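Local coordinates for protein homoaconitase large subunit (Methanocaldococcus jannaschii, PDB 4KP2) that forms the iron-sulfur cluster-binding large subunit of a hydro-lyase that converts (R)-homocitrate to homoisocitrate by way of cis-homoaconitate, at residues 330-344 / 423-435. Numbering follows the deposited sequence.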
ATOM      1  N   ASP A 330     -13.098  13.761  -4.617  1.00 47.14           N
ATOM      2  CA  ASP A 330     -13.320  12.460  -5.237  1.00 47.06           C
ATOM      3  C   ASP A 330     -13.524  11.381  -4.179  1.00 51.30           C
ATOM      4  O   ASP A 330     -14.369  10.498  -4.330  1.00 54.99           O
ATOM      5  CB  ASP A 330     -12.148  12.094  -6.150  1.00 48.38           C
ATOM      6  CG  ASP A 330     -11.902  13.132  -7.227  1.00 53.12           C
ATOM      7  OD1 ASP A 330     -12.587  13.082  -8.270  1.00 52.33           O
ATOM      8  OD2 ASP A 330     -11.020  13.996  -7.033  1.00 51.93           O
ATOM      9  N   LEU A 331     -12.743  11.459  -3.106  1.00 48.26           N
ATOM     10  CA  LEU A 331     -12.820  10.479  -2.028  1.00 47.50           C
ATOM     11  C   LEU A 331     -14.120  10.613  -1.242  1.00 52.21           C
ATOM     12  O   LEU A 331     -14.801   9.621  -0.980  1.00 53.04           O
ATOM     13  CB  LEU A 331     -11.623  10.621  -1.086  1.00 43.14           C
ATOM     14  CG  LEU A 331     -10.243  10.339  -1.680  1.00 37.38           C
ATOM     15  CD1 LEU A 331      -9.160  10.552  -0.634  1.00 33.89           C
ATOM     16  CD2 LEU A 331     -10.182   8.928  -2.238  1.00 29.93           C
ATOM     17  N   ARG A 332     -14.455  11.844  -0.870  1.00 50.36           N
ATOM     18  CA  ARG A 332     -15.662  12.116  -0.096  1.00 51.62           C
ATOM     19  C   ARG A 332     -16.924  11.719  -0.858  1.00 51.55           C
ATOM     20  O   ARG A 332     -17.895  11.243  -0.267  1.00 56.87           O
ATOM     21  CB  ARG A 332     -15.710  13.591   0.312  1.00 52.72           C
ATOM     22  CG  ARG A 332     -17.021  14.038   0.937  1.00 55.98           C
ATOM     23  CD  ARG A 332     -16.810  15.233   1.851  1.00 60.80           C
ATOM     24  NE  ARG A 332     -15.875  16.200   1.286  1.00 61.66           N
ATOM     25  CZ  ARG A 332     -15.457  17.292   1.918  1.00 66.32           C
ATOM     26  NH1 ARG A 332     -15.894  17.559   3.141  1.00 73.67           N
ATOM     27  NH2 ARG A 332     -14.602  18.117   1.329  1.00 62.78           N
ATOM     28  N   GLU A 333     -16.899  11.907  -2.174  1.00 53.48           N
ATOM     29  CA  GLU A 333     -18.015  11.514  -3.027  1.00 51.84           C
ATOM     30  C   GLU A 333     -18.165   9.997  -3.055  1.00 57.19           C
ATOM     31  O   GLU A 333     -19.276   9.470  -2.986  1.00 63.14           O
ATOM     32  CB  GLU A 333     -17.813  12.046  -4.448  1.00 55.14           C
ATOM     33  CG  GLU A 333     -18.853  11.572  -5.457  1.00 66.02           C
ATOM     34  CD  GLU A 333     -20.203  12.243  -5.280  1.00 63.37           C
ATOM     35  OE1 GLU A 333     -20.303  13.191  -4.473  1.00 69.59           O
ATOM     36  OE2 GLU A 333     -21.167  11.820  -5.954  1.00 62.42           O
ATOM     37  N   ALA A 334     -17.038   9.301  -3.155  1.00 61.54           N
ATOM     38  CA  ALA A 334     -17.037   7.844  -3.196  1.00 58.01           C
ATOM     39  C   ALA A 334     -17.405   7.260  -1.837  1.00 54.84           C
ATOM     40  O   ALA A 334     -18.094   6.241  -1.756  1.00 56.45           O
ATOM     41  CB  ALA A 334     -15.681   7.328  -3.646  1.00 60.30           C
ATOM     42  N   ALA A 335     -16.942   7.910  -0.774  1.00 56.30           N
ATOM     43  CA  ALA A 335     -17.229   7.468   0.586  1.00 50.88           C
ATOM     44  C   ALA A 335     -18.708   7.633   0.904  1.00 54.47           C
ATOM     45  O   ALA A 335     -19.256   6.914   1.738  1.00 54.17           O
ATOM     46  CB  ALA A 335     -16.382   8.236   1.582  1.00 46.21           C
ATOM     47  N   LYS A 336     -19.346   8.587   0.235  1.00 55.51           N
ATOM     48  CA  LYS A 336     -20.770   8.841   0.410  1.00 57.92           C
ATOM     49  C   LYS A 336     -21.608   7.630   0.008  1.00 54.33           C
ATOM     50  O   LYS A 336     -22.547   7.254   0.711  1.00 59.32           O
ATOM     51  CB  LYS A 336     -21.188  10.066  -0.404  1.00 64.13           C
ATOM     52  CG  LYS A 336     -22.687  10.291  -0.475  1.00 68.88           C
ATOM     53  CD  LYS A 336     -23.001  11.521  -1.307  1.00 64.22           C
ATOM     54  CE  LYS A 336     -24.500  11.696  -1.492  1.00 74.94           C
ATOM     55  NZ  LYS A 336     -24.807  12.935  -2.266  1.00 85.05           N
ATOM     56  N   TYR A 337     -21.265   7.025  -1.125  1.00 54.59           N
ATOM     57  CA  TYR A 337     -21.981   5.850  -1.608  1.00 58.42           C
ATOM     58  C   TYR A 337     -21.429   4.565  -0.999  1.00 58.11           C
ATOM     59  O   TYR A 337     -22.035   3.499  -1.119  1.00 60.29           O
ATOM     60  CB  TYR A 337     -21.923   5.777  -3.135  1.00 56.76           C
ATOM     61  CG  TYR A 337     -22.774   6.815  -3.831  1.00 66.37           C
ATOM     62  CD1 TYR A 337     -24.111   6.567  -4.115  1.00 66.25           C
ATOM     63  CD2 TYR A 337     -22.242   8.042  -4.204  1.00 64.66           C
ATOM     64  CE1 TYR A 337     -24.894   7.510  -4.751  1.00 61.69           C
ATOM     65  CE2 TYR A 337     -23.019   8.993  -4.841  1.00 63.70           C
ATOM     66  CZ  TYR A 337     -24.344   8.721  -5.111  1.00 60.76           C
ATOM     67  OH  TYR A 337     -25.124   9.662  -5.744  1.00 63.43           O
ATOM     68  N   LEU A 338     -20.275   4.670  -0.348  1.00 56.37           N
ATOM     69  CA  LEU A 338     -19.641   3.518   0.279  1.00 55.10           C
ATOM     70  C   LEU A 338     -19.921   3.522   1.774  1.00 58.99           C
ATOM     71  O   LEU A 338     -19.492   2.627   2.503  1.00 53.14           O
ATOM     72  CB  LEU A 338     -18.134   3.548   0.037  1.00 52.92           C
ATOM     73  CG  LEU A 338     -17.459   2.208  -0.256  1.00 47.72           C
ATOM     74  CD1 LEU A 338     -17.796   1.744  -1.662  1.00 47.33           C
ATOM     75  CD2 LEU A 338     -15.958   2.322  -0.072  1.00 57.91           C
ATOM     76  N   LYS A 339     -20.648   4.540   2.219  1.00 60.42           N
ATOM     77  CA  LYS A 339     -20.937   4.728   3.632  1.00 59.59           C
ATOM     78  C   LYS A 339     -21.952   3.708   4.133  1.00 60.60           C
ATOM     79  O   LYS A 339     -23.068   3.625   3.623  1.00 59.31           O
ATOM     80  CB  LYS A 339     -21.454   6.147   3.871  1.00 62.01           C
ATOM     81  CG  LYS A 339     -21.100   6.730   5.226  1.00 61.25           C
ATOM     82  CD  LYS A 339     -21.040   8.250   5.152  1.00 65.35           C
ATOM     83  CE  LYS A 339     -22.308   8.828   4.536  1.00 62.02           C
ATOM     84  NZ  LYS A 339     -22.201  10.297   4.318  1.00 58.30           N
ATOM     85  N   GLY A 340     -21.549   2.926   5.129  1.00 61.33           N
ATOM     86  CA  GLY A 340     -22.430   1.948   5.739  1.00 62.50           C
ATOM     87  C   GLY A 340     -22.440   0.608   5.031  1.00 64.31           C
ATOM     88  O   GLY A 340     -22.759  -0.415   5.635  1.00 70.96           O
ATOM     89  N   ARG A 341     -22.089   0.612   3.751  1.00 64.74           N
ATOM     90  CA  ARG A 341     -22.110  -0.606   2.951  1.00 61.24           C
ATOM     91  C   ARG A 341     -20.765  -1.321   2.975  1.00 58.02           C
ATOM     92  O   ARG A 341     -19.788  -0.813   3.526  1.00 60.67           O
ATOM     93  CB  ARG A 341     -22.497  -0.285   1.507  1.00 67.52           C
ATOM     94  CG  ARG A 341     -23.841   0.406   1.362  1.00 63.84           C
ATOM     95  CD  ARG A 341     -24.983  -0.525   1.733  1.00 68.89           C
ATOM     96  NE  ARG A 341     -25.037  -1.696   0.861  1.00 71.23           N
ATOM     97  CZ  ARG A 341     -25.682  -1.733  -0.301  1.00 82.96           C
ATOM     98  NH1 ARG A 341     -26.327  -0.661  -0.735  1.00 77.07           N
ATOM     99  NH2 ARG A 341     -25.678  -2.842  -1.028  1.00 80.89           N
ATOM    100  N   GLU A 342     -20.724  -2.506   2.375  1.00 58.07           N
ATOM    101  CA  GLU A 342     -19.488  -3.262   2.244  1.00 56.80           C
ATOM    102  C   GLU A 342     -19.233  -3.564   0.774  1.00 58.61           C
ATOM    103  O   GLU A 342     -20.169  -3.637  -0.023  1.00 60.61           O
ATOM    104  CB  GLU A 342     -19.565  -4.567   3.036  1.00 55.48           C
ATOM    105  CG  GLU A 342     -19.841  -4.386   4.517  1.00 62.11           C
ATOM    106  CD  GLU A 342     -19.918  -5.706   5.260  1.00 64.41           C
ATOM    107  OE1 GLU A 342     -19.439  -6.725   4.718  1.00 54.48           O
ATOM    108  OE2 GLU A 342     -20.464  -5.723   6.384  1.00 67.38           O
ATOM    109  N   VAL A 343     -17.966  -3.738   0.418  1.00 56.78           N
ATOM    110  CA  VAL A 343     -17.602  -4.056  -0.956  1.00 59.06           C
ATOM    111  C   VAL A 343     -18.064  -5.467  -1.304  1.00 55.40           C
ATOM    112  O   VAL A 343     -17.894  -6.393  -0.513  1.00 57.69           O
ATOM    113  CB  VAL A 343     -16.083  -3.936  -1.180  1.00 54.80           C
ATOM    114  CG1 VAL A 343     -15.729  -4.238  -2.628  1.00 53.74           C
ATOM    115  CG2 VAL A 343     -15.602  -2.548  -0.795  1.00 51.25           C
ATOM    116  N   HIS A 344     -18.658  -5.616  -2.485  1.00 51.41           N
ATOM    117  CA  HIS A 344     -19.147  -6.907  -2.959  1.00 51.57           C
ATOM    118  C   HIS A 344     -18.040  -7.961  -2.931  1.00 57.37           C
ATOM    119  O   HIS A 344     -16.869  -7.651  -3.151  1.00 60.05           O
ATOM    120  CB  HIS A 344     -19.728  -6.761  -4.365  1.00 55.28           C
ATOM    121  CG  HIS A 344     -20.402  -7.995  -4.877  1.00 49.55           C
ATOM    122  ND1 HIS A 344     -19.706  -9.052  -5.425  1.00 52.22           N
ATOM    123  CD2 HIS A 344     -21.710  -8.333  -4.940  1.00 43.94           C
ATOM    124  CE1 HIS A 344     -20.558  -9.990  -5.794  1.00 50.90           C
ATOM    125  NE2 HIS A 344     -21.781  -9.580  -5.512  1.00 45.30           N
ATOM    126  N   SER A 423     -16.261   7.622 -13.044  1.00 40.73           N
ATOM    127  CA  SER A 423     -16.124   8.579 -11.953  1.00 43.01           C
ATOM    128  C   SER A 423     -16.027   7.844 -10.619  1.00 50.46           C
ATOM    129  O   SER A 423     -16.451   6.693 -10.518  1.00 53.38           O
ATOM    130  CB  SER A 423     -17.319   9.536 -11.940  1.00 49.14           C
ATOM    131  OG  SER A 423     -18.520   8.852 -11.630  1.00 51.23           O
ATOM    132  N   PRO A 424     -15.455   8.502  -9.594  1.00 50.09           N
ATOM    133  CA  PRO A 424     -15.378   7.918  -8.249  1.00 50.42           C
ATOM    134  C   PRO A 424     -16.752   7.517  -7.724  1.00 51.63           C
ATOM    135  O   PRO A 424     -16.867   6.532  -6.994  1.00 53.74           O
ATOM    136  CB  PRO A 424     -14.821   9.064  -7.407  1.00 52.20           C
ATOM    137  CG  PRO A 424     -14.019   9.861  -8.358  1.00 50.55           C
ATOM    138  CD  PRO A 424     -14.742   9.790  -9.671  1.00 49.70           C
ATOM    139  N   LYS A 425     -17.774   8.284  -8.092  1.00 54.85           N
ATOM    140  CA  LYS A 425     -19.148   7.971  -7.721  1.00 57.67           C
ATOM    141  C   LYS A 425     -19.554   6.599  -8.247  1.00 54.73           C
ATOM    142  O   LYS A 425     -19.947   5.723  -7.477  1.00 53.27           O
ATOM    143  CB  LYS A 425     -20.096   9.035  -8.270  1.00 56.32           C
ATOM    144  CG  LYS A 425     -21.567   8.690  -8.121  1.00 60.09           C
ATOM    145  CD  LYS A 425     -22.431   9.687  -8.876  1.00 61.98           C
ATOM    146  CE  LYS A 425     -23.901   9.307  -8.814  1.00 64.41           C
ATOM    147  NZ  LYS A 425     -24.736  10.205  -9.662  1.00 59.51           N
ATOM    148  N   ILE A 426     -19.449   6.423  -9.560  1.00 55.85           N
ATOM    149  CA  ILE A 426     -19.799   5.162 -10.202  1.00 57.75           C
ATOM    150  C   ILE A 426     -18.867   4.039  -9.754  1.00 56.78           C
ATOM    151  O   ILE A 426     -19.291   2.894  -9.591  1.00 56.54           O
ATOM    152  CB  ILE A 426     -19.757   5.291 -11.739  1.00 52.68           C
ATOM    153  CG1 ILE A 426     -20.649   6.446 -12.199  1.00 59.91           C
ATOM    154  CG2 ILE A 426     -20.190   3.994 -12.405  1.00 46.14           C
ATOM    155  CD1 ILE A 426     -20.676   6.635 -13.697  1.00 59.86           C
ATOM    156  N   ALA A 427     -17.599   4.378  -9.548  1.00 55.27           N
ATOM    157  CA  ALA A 427     -16.605   3.405  -9.108  1.00 52.98           C
ATOM    158  C   ALA A 427     -16.956   2.835  -7.739  1.00 55.26           C
ATOM    159  O   ALA A 427     -16.825   1.634  -7.502  1.00 58.20           O
ATOM    160  CB  ALA A 427     -15.221   4.035  -9.082  1.00 50.93           C
ATOM    161  N   ALA A 428     -17.407   3.703  -6.841  1.00 52.01           N
ATOM    162  CA  ALA A 428     -17.788   3.285  -5.498  1.00 56.28           C
ATOM    163  C   ALA A 428     -19.046   2.423  -5.523  1.00 60.30           C
ATOM    164  O   ALA A 428     -19.106   1.381  -4.874  1.00 58.16           O
ATOM    165  CB  ALA A 428     -17.992   4.496  -4.602  1.00 50.48           C
ATOM    166  N   ILE A 429     -20.045   2.869  -6.278  1.00 53.02           N
ATOM    167  CA  ILE A 429     -21.312   2.155  -6.389  1.00 56.96           C
ATOM    168  C   ILE A 429     -21.121   0.774  -7.013  1.00 60.18           C
ATOM    169  O   ILE A 429     -21.688  -0.214  -6.544  1.00 64.75           O
ATOM    170  CB  ILE A 429     -22.334   2.955  -7.220  1.00 56.26           C
ATOM    171  CG1 ILE A 429     -22.611   4.307  -6.563  1.00 57.66           C
ATOM    172  CG2 ILE A 429     -23.627   2.173  -7.379  1.00 52.14           C
ATOM    173  CD1 ILE A 429     -23.535   5.193  -7.371  1.00 61.30           C
ATOM    174  N   SER A 430     -20.313   0.711  -8.066  1.00 52.33           N
ATOM    175  CA  SER A 430     -20.056  -0.547  -8.756  1.00 54.21           C
ATOM    176  C   SER A 430     -19.263  -1.515  -7.881  1.00 56.80           C
ATOM    177  O   SER A 430     -19.367  -2.732  -8.038  1.00 53.18           O
ATOM    178  CB  SER A 430     -19.321  -0.302 -10.073  1.00 51.93           C
ATOM    179  OG  SER A 430     -20.058   0.573 -10.909  1.00 49.09           O
ATOM    180  N   ALA A 431     -18.474  -0.969  -6.962  1.00 53.89           N
ATOM    181  CA  ALA A 431     -17.719  -1.787  -6.022  1.00 56.44           C
ATOM    182  C   ALA A 431     -18.652  -2.395  -4.982  1.00 55.42           C
ATOM    183  O   ALA A 431     -18.383  -3.467  -4.441  1.00 51.72           O
ATOM    184  CB  ALA A 431     -16.639  -0.957  -5.346  1.00 51.35           C
ATOM    185  N   VAL A 432     -19.751  -1.699  -4.708  1.00 56.28           N
ATOM    186  CA  VAL A 432     -20.741  -2.165  -3.746  1.00 54.17           C
ATOM    187  C   VAL A 432     -21.584  -3.295  -4.324  1.00 54.62           C
ATOM    188  O   VAL A 432     -21.781  -4.327  -3.681  1.00 58.93           O
ATOM    189  CB  VAL A 432     -21.672  -1.020  -3.301  1.00 55.40           C
ATOM    190  CG1 VAL A 432     -22.818  -1.555  -2.456  1.00 60.24           C
ATOM    191  CG2 VAL A 432     -20.891   0.033  -2.535  1.00 52.12           C
ATOM    192  N   LYS A 433     -22.073  -3.099  -5.544  1.00 56.36           N
ATOM    193  CA  LYS A 433     -22.993  -4.050  -6.160  1.00 63.87           C
ATOM    194  C   LYS A 433     -22.283  -5.119  -6.990  1.00 60.28           C
ATOM    195  O   LYS A 433     -22.900  -6.096  -7.412  1.00 59.70           O
ATOM    196  CB  LYS A 433     -24.028  -3.315  -7.010  1.00 57.86           C
ATOM    197  CG  LYS A 433     -24.789  -2.243  -6.248  1.00 49.91           C
ATOM    198  CD  LYS A 433     -25.978  -1.733  -7.042  1.00 61.54           C
ATOM    199  CE  LYS A 433     -27.015  -2.826  -7.240  1.00 61.40           C
ATOM    200  NZ  LYS A 433     -28.172  -2.345  -8.044  1.00 62.01           N
ATOM    201  N   GLY A 434     -20.989  -4.928  -7.224  1.00 62.34           N
ATOM    202  CA  GLY A 434     -20.188  -5.918  -7.923  1.00 54.82           C
ATOM    203  C   GLY A 434     -20.260  -5.830  -9.435  1.00 54.76           C
ATOM    204  O   GLY A 434     -19.666  -6.647 -10.139  1.00 55.71           O
ATOM    205  N   TYR A 435     -20.989  -4.843  -9.939  1.00 52.23           N
ATOM    206  CA  TYR A 435     -21.089  -4.637 -11.379  1.00 59.80           C
ATOM    207  C   TYR A 435     -21.266  -3.160 -11.708  1.00 54.59           C
ATOM    208  O   TYR A 435     -21.728  -2.383 -10.872  1.00 51.89           O
ATOM    209  CB  TYR A 435     -22.234  -5.464 -11.972  1.00 64.03           C
ATOM    210  CG  TYR A 435     -23.613  -5.053 -11.503  1.00 62.52           C
ATOM    211  CD1 TYR A 435     -24.147  -5.555 -10.322  1.00 56.87           C
ATOM    212  CD2 TYR A 435     -24.388  -4.173 -12.249  1.00 61.43           C
ATOM    213  CE1 TYR A 435     -25.410  -5.184  -9.894  1.00 56.81           C
ATOM    214  CE2 TYR A 435     -25.648  -3.799 -11.830  1.00 64.67           C
ATOM    215  CZ  TYR A 435     -26.154  -4.307 -10.653  1.00 66.11           C
ATOM    216  OH  TYR A 435     -27.410  -3.932 -10.236  1.00 66.11           O
TER
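D330 meets P424 at the first turn of helix 424-433, its carboxylate OD1 lying 3.5 Å from P424 CG. Proline suits this turn, where no backbone N-H is needed, and S423 OG caps the helix by a weak bond from I426 N. One turn on, A428 points its CB at the A334 backbone, 3.3 Å from A334 O, the two CB atoms 3.8 Å apart; such small residues let the helices run close, their axes 7.9 Å apart at -30°. Y337 lays its ring across I429 and K425, both on one side of its plane: I429 CD1 sits over that face, 3.9 Å from the centroid in a CH-pi contact, while the extended K425 chain passes obliquely, bringing CE to 3.3 Å from Y337 OH. With CG anti to the carbonyl carbon (chi1 -72°), the ring reaches this pair; an alanine here would probably open a gap beside I429 and rob the K425 methylenes of their aromatic support. K425 NZ forms a salt bridge with E293. The L338 and V432 side chains run past each other in opposite directions, L338 CD1 3.6 Å from V432 CG2, and R341, bent at chi2 and chi3, lays its guanidinium face over V432 CG1. In the loop that follows, H344 N donates to A431 O (2.9 Å). G434 has no CB to collide with the imidazole, and its positive phi, as the chain leaves the helix, independently suits glycine. Both helices pack on strand 317-320 in the three-layer alpha-beta-alpha architecture. Their seam is thus chiefly apolar, with one backbone bond across it and the lysine charge paired elsewhere.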